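Local coordinates for protein putative modulator of DNA gyrase (Bacteroides thetaiotaomicron, PDB 1VPB) that is a putative modulator of DNA gyrase of the PmbA/TldD (U62) peptidase family and may act as a metallopeptidase, at residues A[125-130]-A[300-305]; A[375-380]-A[389-394]. All coordinates share one frame; numbering follows the deposited sequence.

In the fold
After helix 16-31 the chain lays down strands 36-52, 58-73 and 76-82 of the six-stranded antiparallel sheet, then helix 87-101. Interaction 1 joins the loop between helices 87-101 and 138-150 to the loop between strands 294-296 and 319-323. It closes a long excursion that includes strands 159-177, 181-198 and 207-214 of the same sheet. Interaction 2 opens later and joins strands 370-378 and 388-399, with only eight residues between its segments. The two contacts follow in series and neither nest nor cross. The centres of interactions 1 and 2 are 33 Å apart, on opposite sides of the chain's centre. Interaction 2 is local to the C-terminal mixed sheet.

Interaction 1 of 2, residues A[125-130]-A[300-305]; sequences DLKLYD and LVKASG. With EDO (1,2-ethanediol), chain B.
Lys302 N gives a hydrogen bond of 2.8 Å to Leu126 O. It is nearly straight and arrives close to the C=O axis. It is the only hydrogen bond between the two segments. Residues 300-303 form a type II beta turn, with Lys302 at its third position in a left-handed conformation. The turn presents this N-H to the loop 125-130. On that loop, Asp125 OD1 takes the N-H of Lys127 at 2.9 Å, an Asx turn, and is met from above the carboxylate plane.

The side chain of Lys302 starts beside Lys127. Lys302 CB lies 4.1 Å from Lys127 O. Lys302 CG stands anti to the carbonyl carbon (chi1 -64°), which lays it 3.7 Å from Lys127 O and 3.8 Å from Lys127 CB. Beyond CG the chain is extended, and CD and CE carry the amine outward. At the tip, Lys302 NZ stays 6.1 Å from Lys127 NZ, so the two like charges are near but not touching. Lys302 also makes a cation-pi contact with Tyr216, whose OH is hydrogen-bonded to Lys127 O. One tyrosine thus engages both segments.

Methyl groups lie against backbone carbonyls. Val301 CG1 rests against Leu126 O. Leu128 CD2 reaches Ala303 O at 3.4 Å, while Leu128 CD1 touches the bound 1,2-ethanediol, probably from the crystallisation liquor. Gly305 N donates a hydrogen bond to the diol's O1. Leu126 CD2 nears Val301 CG2 and sits 4.0 Å from Leu300 O, a carbonyl oxygen buried here without a polar partner.

The contact is loop-to-loop packing. Leu128 touches Ser187 of strand 181-198, and its backbone is hydrogen-bonded to Thr188. Leu300 and Ala303 touch Arg437 of strand 436-437. It therefore links the large antiparallel sheet to the C-terminal region.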
ATOM      1  N   ASP A 125      17.352  14.297 -27.008  1.00 35.58           N
ATOM      2  CA  ASP A 125      16.882  14.617 -25.647  1.00 34.28           C
ATOM      3  C   ASP A 125      15.383  14.484 -25.551  1.00 33.77           C
ATOM      4  O   ASP A 125      14.630  15.111 -26.317  1.00 33.85           O
ATOM      5  CB  ASP A 125      17.343  16.048 -25.314  1.00 39.87           C
ATOM      6  CG  ASP A 125      17.128  16.463 -23.904  1.00 43.85           C
ATOM      7  OD1 ASP A 125      16.581  15.694 -23.083  1.00 38.05           O
ATOM      8  OD2 ASP A 125      17.458  17.649 -23.571  1.00 45.21           O
ATOM      9  N   LEU A 126      14.907  13.610 -24.630  1.00 34.84           N
ATOM     10  CA  LEU A 126      13.469  13.436 -24.456  1.00 30.41           C
ATOM     11  C   LEU A 126      12.845  14.612 -23.662  1.00 32.34           C
ATOM     12  O   LEU A 126      11.618  14.706 -23.596  1.00 33.04           O
ATOM     13  CB  LEU A 126      13.115  12.123 -23.730  1.00 34.39           C
ATOM     14  CG  LEU A 126      13.431  10.870 -24.542  1.00 33.46           C
ATOM     15  CD1 LEU A 126      13.416   9.600 -23.751  1.00 36.40           C
ATOM     16  CD2 LEU A 126      12.535  10.683 -25.760  1.00 34.21           C
ATOM     17  N   LYS A 127      13.683  15.441 -23.038  1.00 33.15           N
ATOM     18  CA  LYS A 127      13.253  16.696 -22.403  1.00 36.41           C
ATOM     19  C   LYS A 127      12.218  16.442 -21.311  1.00 35.19           C
ATOM     20  O   LYS A 127      11.149  17.062 -21.281  1.00 34.73           O
ATOM     21  CB  LYS A 127      12.668  17.657 -23.459  1.00 36.12           C
ATOM     22  CG  LYS A 127      13.759  18.097 -24.429  1.00 37.81           C
ATOM     23  CD  LYS A 127      13.288  19.145 -25.396  1.00 47.47           C
ATOM     24  CE  LYS A 127      14.420  19.514 -26.328  1.00 55.20           C
ATOM     25  NZ  LYS A 127      13.943  20.517 -27.378  1.00 50.31           N
ATOM     26  N   LEU A 128      12.511  15.472 -20.444  1.00 32.79           N
ATOM     27  CA  LEU A 128      11.517  15.077 -19.453  1.00 32.04           C
ATOM     28  C   LEU A 128      11.733  15.768 -18.112  1.00 31.60           C
ATOM     29  O   LEU A 128      10.971  15.524 -17.147  1.00 33.21           O
ATOM     30  CB  LEU A 128      11.569  13.563 -19.245  1.00 30.59           C
ATOM     31  CG  LEU A 128      11.436  12.731 -20.533  1.00 33.64           C
ATOM     32  CD1 LEU A 128      11.744  11.273 -20.228  1.00 41.41           C
ATOM     33  CD2 LEU A 128      10.122  12.869 -21.105  1.00 35.10           C
ATOM     34  N   TYR A 129      12.744  16.634 -18.048  1.00 32.03           N
ATOM     35  CA  TYR A 129      13.097  17.354 -16.849  1.00 30.95           C
ATOM     36  C   TYR A 129      12.941  18.872 -17.056  1.00 33.48           C
ATOM     37  O   TYR A 129      13.632  19.450 -17.894  1.00 34.66           O
ATOM     38  CB  TYR A 129      14.547  17.058 -16.422  1.00 32.70           C
ATOM     39  CG  TYR A 129      14.924  17.635 -15.068  1.00 32.80           C
ATOM     40  CD1 TYR A 129      15.227  18.982 -14.899  1.00 41.80           C
ATOM     41  CD2 TYR A 129      14.933  16.841 -13.910  1.00 34.45           C
ATOM     42  CE1 TYR A 129      15.524  19.499 -13.662  1.00 42.07           C
ATOM     43  CE2 TYR A 129      15.215  17.379 -12.661  1.00 36.04           C
ATOM     44  CZ  TYR A 129      15.525  18.701 -12.534  1.00 42.84           C
ATOM     45  OH  TYR A 129      15.820  19.257 -11.268  1.00 40.18           O
ATOM     46  N   ASP A 130      12.081  19.481 -16.250  1.00 32.89           N
ATOM     47  CA  ASP A 130      11.851  20.948 -16.246  1.00 35.25           C
ATOM     48  C   ASP A 130      12.983  21.640 -15.503  1.00 36.73           C
ATOM     49  O   ASP A 130      13.115  21.596 -14.281  1.00 35.20           O
ATOM     50  CB  ASP A 130      10.497  21.182 -15.606  1.00 34.48           C
ATOM     51  CG  ASP A 130      10.125  22.624 -15.517  1.00 43.31           C
ATOM     52  OD1 ASP A 130      10.876  23.459 -16.104  1.00 36.52           O
ATOM     53  OD2 ASP A 130       9.101  22.979 -14.900  1.00 36.53           O
ATOM     54  N   LEU A 300       8.477   9.413 -27.508  1.00 34.87           N
ATOM     55  CA  LEU A 300       7.797  10.738 -27.568  1.00 34.62           C
ATOM     56  C   LEU A 300       8.463  11.756 -26.662  1.00 37.78           C
ATOM     57  O   LEU A 300       8.672  11.537 -25.480  1.00 34.94           O
ATOM     58  CB  LEU A 300       6.308  10.615 -27.212  1.00 34.06           C
ATOM     59  CG  LEU A 300       5.511   9.614 -28.034  1.00 36.38           C
ATOM     60  CD1 LEU A 300       4.104   9.615 -27.568  1.00 36.17           C
ATOM     61  CD2 LEU A 300       5.605   9.949 -29.504  1.00 40.45           C
ATOM     62  N   VAL A 301       8.800  12.920 -27.231  1.00 36.31           N
ATOM     63  CA  VAL A 301       9.457  13.960 -26.468  1.00 35.31           C
ATOM     64  C   VAL A 301       8.498  14.714 -25.569  1.00 35.74           C
ATOM     65  O   VAL A 301       7.333  14.979 -25.951  1.00 37.00           O
ATOM     66  CB  VAL A 301      10.193  14.908 -27.487  1.00 36.83           C
ATOM     67  CG1 VAL A 301      10.757  16.115 -26.831  1.00 38.61           C
ATOM     68  CG2 VAL A 301      11.288  14.115 -28.193  1.00 39.96           C
ATOM     69  N   LYS A 302       8.985  15.051 -24.371  1.00 34.72           N
ATOM     70  CA  LYS A 302       8.286  15.703 -23.309  1.00 33.92           C
ATOM     71  C   LYS A 302       7.012  14.928 -22.933  1.00 40.46           C
ATOM     72  O   LYS A 302       6.011  15.538 -22.590  1.00 42.78           O
ATOM     73  CB  LYS A 302       7.824  17.157 -23.688  1.00 35.64           C
ATOM     74  CG  LYS A 302       8.906  18.159 -23.961  1.00 46.66           C
ATOM     75  CD  LYS A 302       8.360  19.581 -23.930  1.00 44.40           C
ATOM     76  CE  LYS A 302       9.511  20.604 -23.996  1.00 56.88           C
ATOM     77  NZ  LYS A 302       9.044  22.055 -24.162  1.00 52.30           N
ATOM     78  N   ALA A 303       7.062  13.611 -22.950  1.00 34.57           N
ATOM     79  CA  ALA A 303       5.868  12.778 -22.733  1.00 33.72           C
ATOM     80  C   ALA A 303       6.080  11.919 -21.494  1.00 35.83           C
ATOM     81  O   ALA A 303       7.109  11.232 -21.408  1.00 33.96           O
ATOM     82  CB  ALA A 303       5.639  11.924 -23.890  1.00 35.56           C
ATOM     83  N   SER A 304       5.114  11.905 -20.589  1.00 36.11           N
ATOM     84  CA  SER A 304       5.166  11.038 -19.399  1.00 33.55           C
ATOM     85  C   SER A 304       5.238   9.586 -19.863  1.00 35.26           C
ATOM     86  O   SER A 304       4.474   9.165 -20.706  1.00 35.40           O
ATOM     87  CB  SER A 304       3.920  11.224 -18.560  1.00 37.06           C
ATOM     88  OG  SER A 304       4.012  10.421 -17.371  1.00 39.92           O
ATOM     89  N   GLY A 305       6.213   8.838 -19.346  1.00 33.86           N
ATOM     90  CA  GLY A 305       6.419   7.455 -19.755  1.00 32.22           C
ATOM     91  C   GLY A 305       7.581   7.211 -20.686  1.00 33.33           C
ATOM     92  O   GLY A 305       8.052   6.079 -20.881  1.00 32.77           O
TER
HETATM   93  C1  EDO B 440       8.958  10.611 -17.670  1.00 34.22           C
HETATM   94  O1  EDO B 440       7.694  10.326 -17.108  1.00 27.25           O
HETATM   95  C2  EDO B 440       9.863   9.417 -17.513  1.00 33.53           C
HETATM   96  O2  EDO B 440       9.439   8.302 -18.298  1.00 25.65           O

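Interaction 2 of 2, residues A[375-380]-A[389-394]; sequences TGFNGG and FSYGIE
Asn378 N and Gly392 O form a short hydrogen bond of 2.6 Å, with the donor 53° above the carbonyl plane. Gly392 N returns a bond to Gly379 O at 2.8 Å. At the other end, Thr375 N meets Glu394 O at 2.9 Å, in the carbonyl plane. Gly376 N adds a weak bond to the same oxygen. Thr375 and Gly376 thus both face Glu394, a classic beta bulge. Glu394 N donates to Gly376 O at 3.1 Å. A second bulge shifts the register between Phe377 and Gly380. Gly392 lies so close to Asn378 O that a side chain there would clash.

Phe377 and Ile393 form a non-hydrogen-bonded antiparallel pair. Phe377 carries CG anti to its carbonyl carbon (chi1 -75°), which brings CE1 to 3.8 Å from Ile393 CG2. Phe377 CD1 lies 3.9 Å from Tyr391 CB, and the two rings stand at 75° to each other. Cutting the ring back to an alanine is likely to leave Ile393 CG2 and Tyr391 CB facing a gap and Arg258 with one aromatic partner fewer.

Glu394 projects from the other face, where OE1 is hydrogen-bonded to Gln239. Phe377 and Tyr391 share a cation-pi partner, Arg258, and both touch Leu259 of helix 256-265. Beyond strand 388-399, the backbones of Tyr391 and Ile393 are hydrogen-bonded to strand 402-413, which continues the mixed sheet.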
ATOM      1  N   THR A 375     -18.691   6.540 -15.927  1.00 40.41           N
ATOM      2  CA  THR A 375     -17.828   7.607 -15.436  1.00 40.52           C
ATOM      3  C   THR A 375     -16.995   7.165 -14.257  1.00 41.98           C
ATOM      4  O   THR A 375     -16.242   7.974 -13.675  1.00 38.76           O
ATOM      5  CB  THR A 375     -18.674   8.832 -15.025  1.00 40.48           C
ATOM      6  OG1 THR A 375     -19.633   8.477 -14.011  1.00 36.44           O
ATOM      7  CG2 THR A 375     -19.481   9.326 -16.191  1.00 42.07           C
ATOM      8  N   GLY A 376     -17.137   5.908 -13.875  1.00 39.82           N
ATOM      9  CA  GLY A 376     -16.320   5.402 -12.793  1.00 40.35           C
ATOM     10  C   GLY A 376     -16.557   3.939 -12.536  1.00 42.01           C
ATOM     11  O   GLY A 376     -17.613   3.405 -12.866  1.00 39.20           O
ATOM     12  N   PHE A 377     -15.554   3.296 -11.961  1.00 45.13           N
ATOM     13  CA  PHE A 377     -15.592   1.865 -11.669  1.00 48.44           C
ATOM     14  C   PHE A 377     -15.523   1.672 -10.171  1.00 54.20           C
ATOM     15  O   PHE A 377     -14.697   2.317  -9.528  1.00 56.43           O
ATOM     16  CB  PHE A 377     -14.392   1.172 -12.320  1.00 47.43           C
ATOM     17  CG  PHE A 377     -14.526   1.000 -13.777  1.00 42.88           C
ATOM     18  CD1 PHE A 377     -15.357  -0.004 -14.281  1.00 40.22           C
ATOM     19  CD2 PHE A 377     -13.832   1.806 -14.662  1.00 46.38           C
ATOM     20  CE1 PHE A 377     -15.511  -0.168 -15.619  1.00 43.04           C
ATOM     21  CE2 PHE A 377     -13.975   1.637 -16.013  1.00 47.67           C
ATOM     22  CZ  PHE A 377     -14.805   0.649 -16.502  1.00 47.52           C
ATOM     23  N   ASN A 378     -16.361   0.787  -9.637  1.00 54.99           N
ATOM     24  CA  ASN A 378     -16.478   0.543  -8.193  1.00 60.03           C
ATOM     25  C   ASN A 378     -16.309  -0.932  -7.836  1.00 59.31           C
ATOM     26  O   ASN A 378     -17.296  -1.643  -7.614  1.00 60.96           O
ATOM     27  CB  ASN A 378     -17.847   0.986  -7.668  1.00 59.93           C
ATOM     28  CG  ASN A 378     -18.239   2.376  -8.134  1.00 71.87           C
ATOM     29  OD1 ASN A 378     -17.376   3.225  -8.393  1.00 86.35           O
ATOM     30  ND2 ASN A 378     -19.551   2.619  -8.246  1.00 80.64           N
ATOM     31  N   GLY A 379     -15.064  -1.382  -7.746  1.00 59.46           N
ATOM     32  CA  GLY A 379     -14.800  -2.745  -7.300  1.00 60.30           C
ATOM     33  C   GLY A 379     -15.060  -3.753  -8.399  1.00 59.33           C
ATOM     34  O   GLY A 379     -15.610  -3.405  -9.443  1.00 61.85           O
ATOM     35  N   GLY A 380     -14.673  -5.000  -8.154  1.00 55.43           N
ATOM     36  CA  GLY A 380     -14.745  -6.055  -9.160  1.00 53.36           C
ATOM     37  C   GLY A 380     -13.368  -6.568  -9.499  1.00 50.52           C
ATOM     38  O   GLY A 380     -12.374  -6.133  -8.921  1.00 51.31           O
ATOM     39  N   PHE A 389     -14.759 -11.070 -16.546  1.00 37.29           N
ATOM     40  CA  PHE A 389     -14.711  -9.871 -15.700  1.00 36.75           C
ATOM     41  C   PHE A 389     -16.070  -9.516 -15.140  1.00 37.26           C
ATOM     42  O   PHE A 389     -17.117  -9.887 -15.690  1.00 34.42           O
ATOM     43  CB  PHE A 389     -14.100  -8.661 -16.447  1.00 38.90           C
ATOM     44  CG  PHE A 389     -15.003  -8.071 -17.495  1.00 36.65           C
ATOM     45  CD1 PHE A 389     -16.010  -7.157 -17.147  1.00 37.12           C
ATOM     46  CD2 PHE A 389     -14.874  -8.452 -18.825  1.00 35.54           C
ATOM     47  CE1 PHE A 389     -16.887  -6.645 -18.125  1.00 38.17           C
ATOM     48  CE2 PHE A 389     -15.714  -7.937 -19.800  1.00 36.11           C
ATOM     49  CZ  PHE A 389     -16.739  -7.058 -19.469  1.00 37.45           C
ATOM     50  N   SER A 390     -16.041  -8.801 -14.019  1.00 35.83           N
ATOM     51  CA  SER A 390     -17.237  -8.204 -13.440  1.00 38.77           C
ATOM     52  C   SER A 390     -16.777  -6.957 -12.708  1.00 41.57           C
ATOM     53  O   SER A 390     -15.922  -7.034 -11.805  1.00 41.36           O
ATOM     54  CB  SER A 390     -17.919  -9.170 -12.469  1.00 40.37           C
ATOM     55  OG  SER A 390     -19.068  -8.578 -11.879  1.00 39.40           O
ATOM     56  N   TYR A 391     -17.291  -5.800 -13.099  1.00 41.86           N
ATOM     57  CA  TYR A 391     -16.879  -4.570 -12.426  1.00 39.67           C
ATOM     58  C   TYR A 391     -18.060  -3.742 -12.044  1.00 39.86           C
ATOM     59  O   TYR A 391     -19.062  -3.708 -12.749  1.00 38.19           O
ATOM     60  CB  TYR A 391     -15.977  -3.695 -13.287  1.00 42.39           C
ATOM     61  CG  TYR A 391     -14.743  -4.344 -13.832  1.00 39.75           C
ATOM     62  CD1 TYR A 391     -13.718  -4.797 -12.989  1.00 38.60           C
ATOM     63  CD2 TYR A 391     -14.538  -4.403 -15.199  1.00 38.59           C
ATOM     64  CE1 TYR A 391     -12.573  -5.361 -13.527  1.00 46.01           C
ATOM     65  CE2 TYR A 391     -13.421  -4.953 -15.720  1.00 41.46           C
ATOM     66  CZ  TYR A 391     -12.439  -5.431 -14.905  1.00 43.47           C
ATOM     67  OH  TYR A 391     -11.331  -5.958 -15.487  1.00 40.80           O
ATOM     68  N   GLY A 392     -17.943  -3.034 -10.929  1.00 39.45           N
ATOM     69  CA  GLY A 392     -19.001  -2.122 -10.559  1.00 40.05           C
ATOM     70  C   GLY A 392     -18.854  -0.844 -11.355  1.00 36.27           C
ATOM     71  O   GLY A 392     -17.744  -0.351 -11.542  1.00 41.09           O
ATOM     72  N   ILE A 393     -19.983  -0.300 -11.788  1.00 39.10           N
ATOM     73  CA  ILE A 393     -19.994   0.941 -12.540  1.00 39.15           C
ATOM     74  C   ILE A 393     -20.991   1.977 -11.988  1.00 37.84           C
ATOM     75  O   ILE A 393     -21.973   1.669 -11.323  1.00 39.87           O
ATOM     76  CB  ILE A 393     -20.271   0.672 -14.053  1.00 36.84           C
ATOM     77  CG1 ILE A 393     -21.692   0.145 -14.277  1.00 39.88           C
ATOM     78  CG2 ILE A 393     -19.203  -0.273 -14.616  1.00 41.78           C
ATOM     79  CD1 ILE A 393     -22.714   1.241 -14.710  1.00 40.46           C
ATOM     80  N   GLU A 394     -20.672   3.218 -12.292  1.00 38.27           N
ATOM     81  CA  GLU A 394     -21.584   4.312 -12.182  1.00 38.89           C
ATOM     82  C   GLU A 394     -21.457   5.224 -13.408  1.00 36.04           C
ATOM     83  O   GLU A 394     -20.451   5.187 -14.134  1.00 38.71           O
ATOM     84  CB  GLU A 394     -21.281   5.070 -10.889  1.00 39.15           C
ATOM     85  CG  GLU A 394     -19.967   5.831 -10.865  1.00 43.31           C
ATOM     86  CD  GLU A 394     -19.848   6.684  -9.604  1.00 46.15           C
ATOM     87  OE1 GLU A 394     -20.433   7.798  -9.546  1.00 51.98           O
ATOM     88  OE2 GLU A 394     -19.178   6.219  -8.671  1.00 58.79           O
TER